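PDB 7JQE: ESAT-6/WXG100 secretion system protein from Streptococcus gallolyticus, which is the EsaA subunit of the type VIIb secretion system, whose extracellular region probably contributes to export of toxins and other proteins across the bacterial cell envelope. Local coordinates for residues Ser131-Ile143 with Gln166-Gln179. Numbering follows the deposited sequence.
Sequences SNQYFNSDLALDI and QVTDDSVKSALANQ
The C-terminal end of the long helix 102-135 meets the short helix 169-179 here, in a helical part of this elongated chain. The short segments cross at 106°, with their axes 7.6 Å apart at the closest point. The small side chain of Ala175 permits this approach. Its CB lies 3.3 Å from Tyr134 O and also touches the backbone of Gln133. Just past the helix, Asn136 takes positive phi. Its CB rests 3.6 Å from Ser171 O, and its ND2 reaches the CB of Ser174.

Beside the helix crossing, Phe135 and Val167 form an apolar cluster. Val167 CG2 sits over the centre of the Phe135 ring in a CH-pi contact, 4.0 Å from the ring centroid and 11° off the normal. With chi1 at 174°, CG1 of Val167 is anti to the backbone N and reaches Phe135 CD1 at 3.7 Å. Val172 CG2 lies at the ring edge. Leu139 CD1 packs 3.3 Å from Val167 CG2, while its CD2 meets the amide of Gln166.

Ser131 fastens the turn after the long helix: Leu139 N donates to its OG at 3.2 Å, and OG donates to Ser137 O. Helix 462-491 covers Tyr134 and Val172 through Phe468. Tyr134 OH is hydrogen-bonded to the side-chain amide of Gln133 of the second subunit, so the contact takes part in the dimer interface. This is near-perpendicular packing of a helix end on a short helix, with Ala175 at the crossing.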
ATOM      1  N   SER A 131     -39.333   3.287 -29.411  1.00 69.04           N
ATOM      2  CA  SER A 131     -39.660   2.481 -28.237  1.00 61.96           C
ATOM      3  C   SER A 131     -38.514   1.544 -27.869  1.00 69.50           C
ATOM      4  O   SER A 131     -38.254   1.307 -26.682  1.00 62.37           O
ATOM      5  CB  SER A 131     -40.941   1.690 -28.486  1.00 65.22           C
ATOM      6  OG  SER A 131     -41.361   1.003 -27.318  1.00 66.61           O
ATOM      7  N   ASN A 132     -37.822   0.995 -28.871  1.00 66.60           N
ATOM      8  CA  ASN A 132     -36.701   0.103 -28.591  1.00 63.43           C
ATOM      9  C   ASN A 132     -35.533   0.859 -27.969  1.00 60.65           C
ATOM     10  O   ASN A 132     -34.861   0.339 -27.074  1.00 61.45           O
ATOM     11  CB  ASN A 132     -36.260  -0.605 -29.872  1.00 61.04           C
ATOM     12  CG  ASN A 132     -37.142  -1.789 -30.218  1.00 76.02           C
ATOM     13  OD1 ASN A 132     -37.449  -2.620 -29.361  1.00 78.29           O
ATOM     14  ND2 ASN A 132     -37.559  -1.871 -31.478  1.00 71.34           N
ATOM     15  N   GLN A 133     -35.278   2.087 -28.424  1.00 64.30           N
ATOM     16  CA  GLN A 133     -34.158   2.859 -27.897  1.00 56.42           C
ATOM     17  C   GLN A 133     -34.328   3.142 -26.409  1.00 63.57           C
ATOM     18  O   GLN A 133     -33.398   2.947 -25.617  1.00 77.39           O
ATOM     19  CB  GLN A 133     -34.014   4.172 -28.674  1.00 63.79           C
ATOM     20  CG  GLN A 133     -33.361   4.047 -30.042  1.00 74.10           C
ATOM     21  CD  GLN A 133     -31.847   3.979 -29.958  1.00 83.22           C
ATOM     22  OE1 GLN A 133     -31.182   4.979 -29.680  1.00 84.35           O
ATOM     23  NE2 GLN A 133     -31.293   2.794 -30.193  1.00 76.13           N
ATOM     24  N   TYR A 134     -35.514   3.606 -26.009  1.00 56.06           N
ATOM     25  CA  TYR A 134     -35.731   4.137 -24.669  1.00 55.35           C
ATOM     26  C   TYR A 134     -36.359   3.144 -23.704  1.00 71.21           C
ATOM     27  O   TYR A 134     -36.083   3.210 -22.502  1.00 79.79           O
ATOM     28  CB  TYR A 134     -36.614   5.386 -24.726  1.00 56.20           C
ATOM     29  CG  TYR A 134     -35.976   6.570 -25.419  1.00 60.60           C
ATOM     30  CD1 TYR A 134     -36.052   6.719 -26.799  1.00 57.24           C
ATOM     31  CD2 TYR A 134     -35.302   7.543 -24.694  1.00 61.11           C
ATOM     32  CE1 TYR A 134     -35.471   7.804 -27.437  1.00 57.12           C
ATOM     33  CE2 TYR A 134     -34.716   8.629 -25.321  1.00 59.67           C
ATOM     34  CZ  TYR A 134     -34.806   8.758 -26.693  1.00 64.35           C
ATOM     35  OH  TYR A 134     -34.226   9.841 -27.317  1.00 64.98           O
ATOM     36  N   PHE A 135     -37.191   2.229 -24.189  1.00 56.80           N
ATOM     37  CA  PHE A 135     -37.913   1.313 -23.320  1.00 57.50           C
ATOM     38  C   PHE A 135     -37.393  -0.113 -23.376  1.00 57.24           C
ATOM     39  O   PHE A 135     -37.789  -0.929 -22.537  1.00 59.29           O
ATOM     40  CB  PHE A 135     -39.410   1.320 -23.671  1.00 66.92           C
ATOM     41  CG  PHE A 135     -40.049   2.680 -23.585  1.00 67.95           C
ATOM     42  CD1 PHE A 135     -39.621   3.604 -22.644  1.00 63.75           C
ATOM     43  CD2 PHE A 135     -41.072   3.039 -24.453  1.00 71.73           C
ATOM     44  CE1 PHE A 135     -40.207   4.858 -22.566  1.00 70.66           C
ATOM     45  CE2 PHE A 135     -41.661   4.288 -24.380  1.00 61.66           C
ATOM     46  CZ  PHE A 135     -41.228   5.199 -23.436  1.00 65.26           C
ATOM     47  N   ASN A 136     -36.536  -0.439 -24.340  1.00 64.11           N
ATOM     48  CA  ASN A 136     -35.869  -1.729 -24.493  1.00 64.66           C
ATOM     49  C   ASN A 136     -36.785  -2.776 -25.115  1.00 69.09           C
ATOM     50  O   ASN A 136     -36.366  -3.928 -25.261  1.00 75.17           O
ATOM     51  CB  ASN A 136     -35.318  -2.267 -23.162  1.00 71.68           C
ATOM     52  CG  ASN A 136     -34.178  -3.243 -23.359  1.00 70.55           C
ATOM     53  OD1 ASN A 136     -33.439  -3.162 -24.340  1.00 68.39           O
ATOM     54  ND2 ASN A 136     -34.031  -4.175 -22.424  1.00 68.97           N
ATOM     55  N   SER A 137     -38.015  -2.424 -25.477  1.00 69.66           N
ATOM     56  CA  SER A 137     -38.899  -3.310 -26.225  1.00 73.38           C
ATOM     57  C   SER A 137     -39.774  -2.448 -27.129  1.00 73.99           C
ATOM     58  O   SER A 137     -39.583  -1.232 -27.229  1.00 74.44           O
ATOM     59  CB  SER A 137     -39.728  -4.187 -25.279  1.00 73.62           C
ATOM     60  OG  SER A 137     -40.669  -3.411 -24.560  1.00 83.13           O
ATOM     61  N   ASP A 138     -40.737  -3.078 -27.792  1.00 73.11           N
ATOM     62  CA  ASP A 138     -41.678  -2.387 -28.673  1.00 70.30           C
ATOM     63  C   ASP A 138     -43.063  -2.481 -28.043  1.00 71.57           C
ATOM     64  O   ASP A 138     -43.766  -3.482 -28.209  1.00 81.74           O
ATOM     65  CB  ASP A 138     -41.657  -2.988 -30.075  1.00 72.42           C
ATOM     66  CG  ASP A 138     -42.629  -2.300 -31.022  1.00 84.94           C
ATOM     67  OD1 ASP A 138     -43.261  -1.301 -30.614  1.00 89.03           O
ATOM     68  OD2 ASP A 138     -42.762  -2.759 -32.177  1.00 89.42           O
ATOM     69  N   LEU A 139     -43.457  -1.429 -27.323  1.00 72.85           N
ATOM     70  CA  LEU A 139     -44.745  -1.450 -26.637  1.00 77.10           C
ATOM     71  C   LEU A 139     -45.911  -1.503 -27.616  1.00 76.35           C
ATOM     72  O   LEU A 139     -46.948  -2.101 -27.304  1.00 74.65           O
ATOM     73  CB  LEU A 139     -44.870  -0.235 -25.719  1.00 77.86           C
ATOM     74  CG  LEU A 139     -43.921  -0.222 -24.516  1.00 78.50           C
ATOM     75  CD1 LEU A 139     -44.021   1.093 -23.762  1.00 79.67           C
ATOM     76  CD2 LEU A 139     -44.226  -1.388 -23.593  1.00 66.32           C
ATOM     77  N   ALA A 140     -45.762  -0.904 -28.793  1.00 73.33           N
ATOM     78  CA  ALA A 140     -46.839  -0.815 -29.781  1.00 81.78           C
ATOM     79  C   ALA A 140     -48.158  -0.440 -29.106  1.00 80.66           C
ATOM     80  O   ALA A 140     -49.140  -1.181 -29.129  1.00 82.79           O
ATOM     81  CB  ALA A 140     -46.982  -2.116 -30.568  1.00 80.87           C
ATOM     82  N   LEU A 141     -48.152   0.736 -28.484  1.00 73.32           N
ATOM     83  CA  LEU A 141     -49.338   1.223 -27.796  1.00 74.50           C
ATOM     84  C   LEU A 141     -50.497   1.330 -28.777  1.00 76.74           C
ATOM     85  O   LEU A 141     -50.344   1.872 -29.875  1.00 78.12           O
ATOM     86  CB  LEU A 141     -49.052   2.577 -27.152  1.00 79.78           C
ATOM     87  CG  LEU A 141     -50.084   3.096 -26.151  1.00 82.04           C
ATOM     88  CD1 LEU A 141     -50.115   2.205 -24.920  1.00 74.19           C
ATOM     89  CD2 LEU A 141     -49.776   4.536 -25.772  1.00 80.72           C
ATOM     90  N   ASP A 142     -51.654   0.800 -28.382  1.00 87.29           N
ATOM     91  CA  ASP A 142     -52.826   0.759 -29.252  1.00 83.67           C
ATOM     92  C   ASP A 142     -53.554   2.100 -29.207  1.00 81.56           C
ATOM     93  O   ASP A 142     -54.046   2.516 -28.153  1.00 83.34           O
ATOM     94  CB  ASP A 142     -53.749  -0.385 -28.833  1.00 82.78           C
ATOM     95  CG  ASP A 142     -55.086  -0.341 -29.533  1.00100.16           C
ATOM     96  OD1 ASP A 142     -55.155  -0.728 -30.720  1.00 98.61           O
ATOM     97  OD2 ASP A 142     -56.074   0.081 -28.892  1.00 96.69           O
ATOM     98  N   ILE A 143     -53.633   2.772 -30.359  1.00 89.65           N
ATOM     99  CA  ILE A 143     -54.210   4.112 -30.411  1.00 89.61           C
ATOM    100  C   ILE A 143     -55.710   4.114 -30.153  1.00 87.57           C
ATOM    101  O   ILE A 143     -56.260   5.142 -29.743  1.00 88.79           O
ATOM    102  CB  ILE A 143     -53.927   4.778 -31.772  1.00 86.49           C
ATOM    103  CG1 ILE A 143     -54.701   4.064 -32.881  1.00 85.00           C
ATOM    104  CG2 ILE A 143     -52.435   4.781 -32.067  1.00 81.71           C
ATOM    105  CD1 ILE A 143     -54.729   4.817 -34.198  1.00 88.06           C
ATOM    106  N   GLN A 166     -46.910   1.471 -17.608  1.00 76.57           N
ATOM    107  CA  GLN A 166     -46.600   0.310 -18.425  1.00 80.78           C
ATOM    108  C   GLN A 166     -45.108   0.058 -18.588  1.00 83.26           C
ATOM    109  O   GLN A 166     -44.723  -1.077 -18.887  1.00 86.45           O
ATOM    110  CB  GLN A 166     -47.238   0.459 -19.818  1.00 82.02           C
ATOM    111  CG  GLN A 166     -47.205  -0.792 -20.673  1.00 88.11           C
ATOM    112  CD  GLN A 166     -48.015  -0.645 -21.953  1.00 90.98           C
ATOM    113  OE1 GLN A 166     -48.796   0.296 -22.110  1.00 77.63           O
ATOM    114  NE2 GLN A 166     -47.830  -1.581 -22.876  1.00102.35           N
ATOM    115  N   VAL A 167     -44.266   1.068 -18.395  1.00 79.02           N
ATOM    116  CA  VAL A 167     -42.821   0.945 -18.545  1.00 74.77           C
ATOM    117  C   VAL A 167     -42.198   0.984 -17.158  1.00 76.77           C
ATOM    118  O   VAL A 167     -42.401   1.943 -16.404  1.00 77.57           O
ATOM    119  CB  VAL A 167     -42.248   2.057 -19.438  1.00 70.40           C
ATOM    120  CG1 VAL A 167     -40.736   1.991 -19.458  1.00 70.68           C
ATOM    121  CG2 VAL A 167     -42.801   1.940 -20.844  1.00 78.51           C
ATOM    122  N   THR A 168     -41.444  -0.058 -16.820  1.00 77.47           N
ATOM    123  CA  THR A 168     -40.752  -0.104 -15.541  1.00 75.14           C
ATOM    124  C   THR A 168     -39.418   0.625 -15.633  1.00 77.55           C
ATOM    125  O   THR A 168     -38.804   0.715 -16.701  1.00 75.53           O
ATOM    126  CB  THR A 168     -40.518  -1.548 -15.101  1.00 71.84           C
ATOM    127  OG1 THR A 168     -39.530  -2.149 -15.946  1.00 78.33           O
ATOM    128  CG2 THR A 168     -41.808  -2.350 -15.194  1.00 75.89           C
ATOM    129  N   ASP A 169     -38.971   1.154 -14.494  1.00 81.76           N
ATOM    130  CA  ASP A 169     -37.689   1.847 -14.474  1.00 72.64           C
ATOM    131  C   ASP A 169     -36.547   0.901 -14.810  1.00 68.91           C
ATOM    132  O   ASP A 169     -35.519   1.335 -15.345  1.00 69.12           O
ATOM    133  CB  ASP A 169     -37.470   2.504 -13.113  1.00 72.31           C
ATOM    134  CG  ASP A 169     -38.550   3.518 -12.781  1.00 91.08           C
ATOM    135  OD1 ASP A 169     -39.737   3.130 -12.728  1.00100.24           O
ATOM    136  OD2 ASP A 169     -38.214   4.702 -12.576  1.00 95.40           O
ATOM    137  N   ASP A 170     -36.710  -0.393 -14.518  1.00 67.90           N
ATOM    138  CA  ASP A 170     -35.665  -1.357 -14.850  1.00 69.54           C
ATOM    139  C   ASP A 170     -35.484  -1.479 -16.356  1.00 70.30           C
ATOM    140  O   ASP A 170     -34.350  -1.511 -16.850  1.00 64.53           O
ATOM    141  CB  ASP A 170     -35.988  -2.719 -14.235  1.00 76.55           C
ATOM    142  CG  ASP A 170     -35.690  -2.776 -12.747  1.00 82.79           C
ATOM    143  OD1 ASP A 170     -34.819  -2.006 -12.281  1.00 79.75           O
ATOM    144  OD2 ASP A 170     -36.322  -3.592 -12.042  1.00 85.23           O
ATOM    145  N   SER A 171     -36.591  -1.548 -17.102  1.00 66.80           N
ATOM    146  CA  SER A 171     -36.492  -1.628 -18.555  1.00 55.70           C
ATOM    147  C   SER A 171     -35.757  -0.421 -19.119  1.00 57.94           C
ATOM    148  O   SER A 171     -34.895  -0.563 -19.996  1.00 59.60           O
ATOM    149  CB  SER A 171     -37.886  -1.751 -19.166  1.00 67.95           C
ATOM    150  OG  SER A 171     -38.562  -2.881 -18.643  1.00 76.55           O
ATOM    151  N   VAL A 172     -36.069   0.775 -18.617  1.00 53.64           N
ATOM    152  CA  VAL A 172     -35.371   1.973 -19.073  1.00 52.75           C
ATOM    153  C   VAL A 172     -33.890   1.893 -18.720  1.00 72.43           C
ATOM    154  O   VAL A 172     -33.025   2.299 -19.505  1.00 74.06           O
ATOM    155  CB  VAL A 172     -36.027   3.233 -18.478  1.00 53.53           C
ATOM    156  CG1 VAL A 172     -35.282   4.481 -18.922  1.00 54.77           C
ATOM    157  CG2 VAL A 172     -37.496   3.309 -18.881  1.00 54.90           C
ATOM    158  N   LYS A 173     -33.576   1.367 -17.533  1.00 66.19           N
ATOM    159  CA  LYS A 173     -32.177   1.246 -17.139  1.00 63.25           C
ATOM    160  C   LYS A 173     -31.419   0.337 -18.098  1.00 58.88           C
ATOM    161  O   LYS A 173     -30.289   0.646 -18.498  1.00 54.52           O
ATOM    162  CB  LYS A 173     -32.077   0.733 -15.702  1.00 61.07           C
ATOM    163  CG  LYS A 173     -30.690   0.846 -15.094  1.00 56.25           C
ATOM    164  CD  LYS A 173     -30.701   0.491 -13.612  1.00 61.64           C
ATOM    165  CE  LYS A 173     -29.366   0.825 -12.946  1.00 67.41           C
ATOM    166  NZ  LYS A 173     -29.360   0.464 -11.500  1.00 68.87           N
ATOM    167  N   SER A 174     -32.031  -0.784 -18.492  1.00 49.86           N
ATOM    168  CA  SER A 174     -31.401  -1.663 -19.472  1.00 53.35           C
ATOM    169  C   SER A 174     -31.236  -0.959 -20.814  1.00 57.75           C
ATOM    170  O   SER A 174     -30.218  -1.132 -21.496  1.00 64.94           O
ATOM    171  CB  SER A 174     -32.221  -2.940 -19.636  1.00 57.80           C
ATOM    172  OG  SER A 174     -32.557  -3.500 -18.379  1.00 68.42           O
ATOM    173  N   ALA A 175     -32.229  -0.159 -21.212  1.00 56.07           N
ATOM    174  CA  ALA A 175     -32.124   0.555 -22.481  1.00 58.15           C
ATOM    175  C   ALA A 175     -31.019   1.604 -22.429  1.00 52.70           C
ATOM    176  O   ALA A 175     -30.275   1.775 -23.401  1.00 57.29           O
ATOM    177  CB  ALA A 175     -33.466   1.195 -22.846  1.00 52.63           C
ATOM    178  N   LEU A 176     -30.895   2.314 -21.307  1.00 51.70           N
ATOM    179  CA  LEU A 176     -29.811   3.282 -21.177  1.00 53.93           C
ATOM    180  C   LEU A 176     -28.456   2.584 -21.162  1.00 64.59           C
ATOM    181  O   LEU A 176     -27.497   3.062 -21.779  1.00 68.75           O
ATOM    182  CB  LEU A 176     -30.003   4.122 -19.915  1.00 48.28           C
ATOM    183  CG  LEU A 176     -29.002   5.257 -19.698  1.00 51.68           C
ATOM    184  CD1 LEU A 176     -29.084   6.280 -20.829  1.00 57.51           C
ATOM    185  CD2 LEU A 176     -29.218   5.915 -18.340  1.00 53.03           C
ATOM    186  N   ALA A 177     -28.361   1.443 -20.472  1.00 61.53           N
ATOM    187  CA  ALA A 177     -27.121   0.675 -20.480  1.00 63.45           C
ATOM    188  C   ALA A 177     -26.732   0.272 -21.899  1.00 63.62           C
ATOM    189  O   ALA A 177     -25.552   0.323 -22.264  1.00 61.49           O
ATOM    190  CB  ALA A 177     -27.261  -0.559 -19.588  1.00 58.08           C
ATOM    191  N   ASN A 178     -27.712  -0.122 -22.720  1.00 62.36           N
ATOM    192  CA  ASN A 178     -27.404  -0.526 -24.089  1.00 51.83           C
ATOM    193  C   ASN A 178     -26.759   0.605 -24.876  1.00 54.51           C
ATOM    194  O   ASN A 178     -26.004   0.352 -25.820  1.00 62.68           O
ATOM    195  CB  ASN A 178     -28.668  -1.007 -24.800  1.00 52.70           C
ATOM    196  CG  ASN A 178     -29.106  -2.381 -24.340  1.00 70.65           C
ATOM    197  OD1 ASN A 178     -28.282  -3.203 -23.944  1.00 87.18           O
ATOM    198  ND2 ASN A 178     -30.407  -2.638 -24.388  1.00 67.71           N
ATOM    199  N   GLN A 179     -27.042   1.854 -24.507  1.00 54.22           N
ATOM    200  CA  GLN A 179     -26.456   2.989 -25.208  1.00 57.09           C
ATOM    201  C   GLN A 179     -24.996   3.212 -24.840  1.00 63.17           C
ATOM    202  O   GLN A 179     -24.281   3.888 -25.585  1.00 66.83           O
ATOM    203  CB  GLN A 179     -27.261   4.258 -24.919  1.00 56.55           C
ATOM    204  CG  GLN A 179     -28.753   4.129 -25.203  1.00 62.54           C
ATOM    205  CD  GLN A 179     -29.055   3.951 -26.678  1.00 66.20           C
ATOM    206  OE1 GLN A 179     -28.873   4.871 -27.477  1.00 60.62           O
ATOM    207  NE2 GLN A 179     -29.510   2.759 -27.049  1.00 72.84           N
TER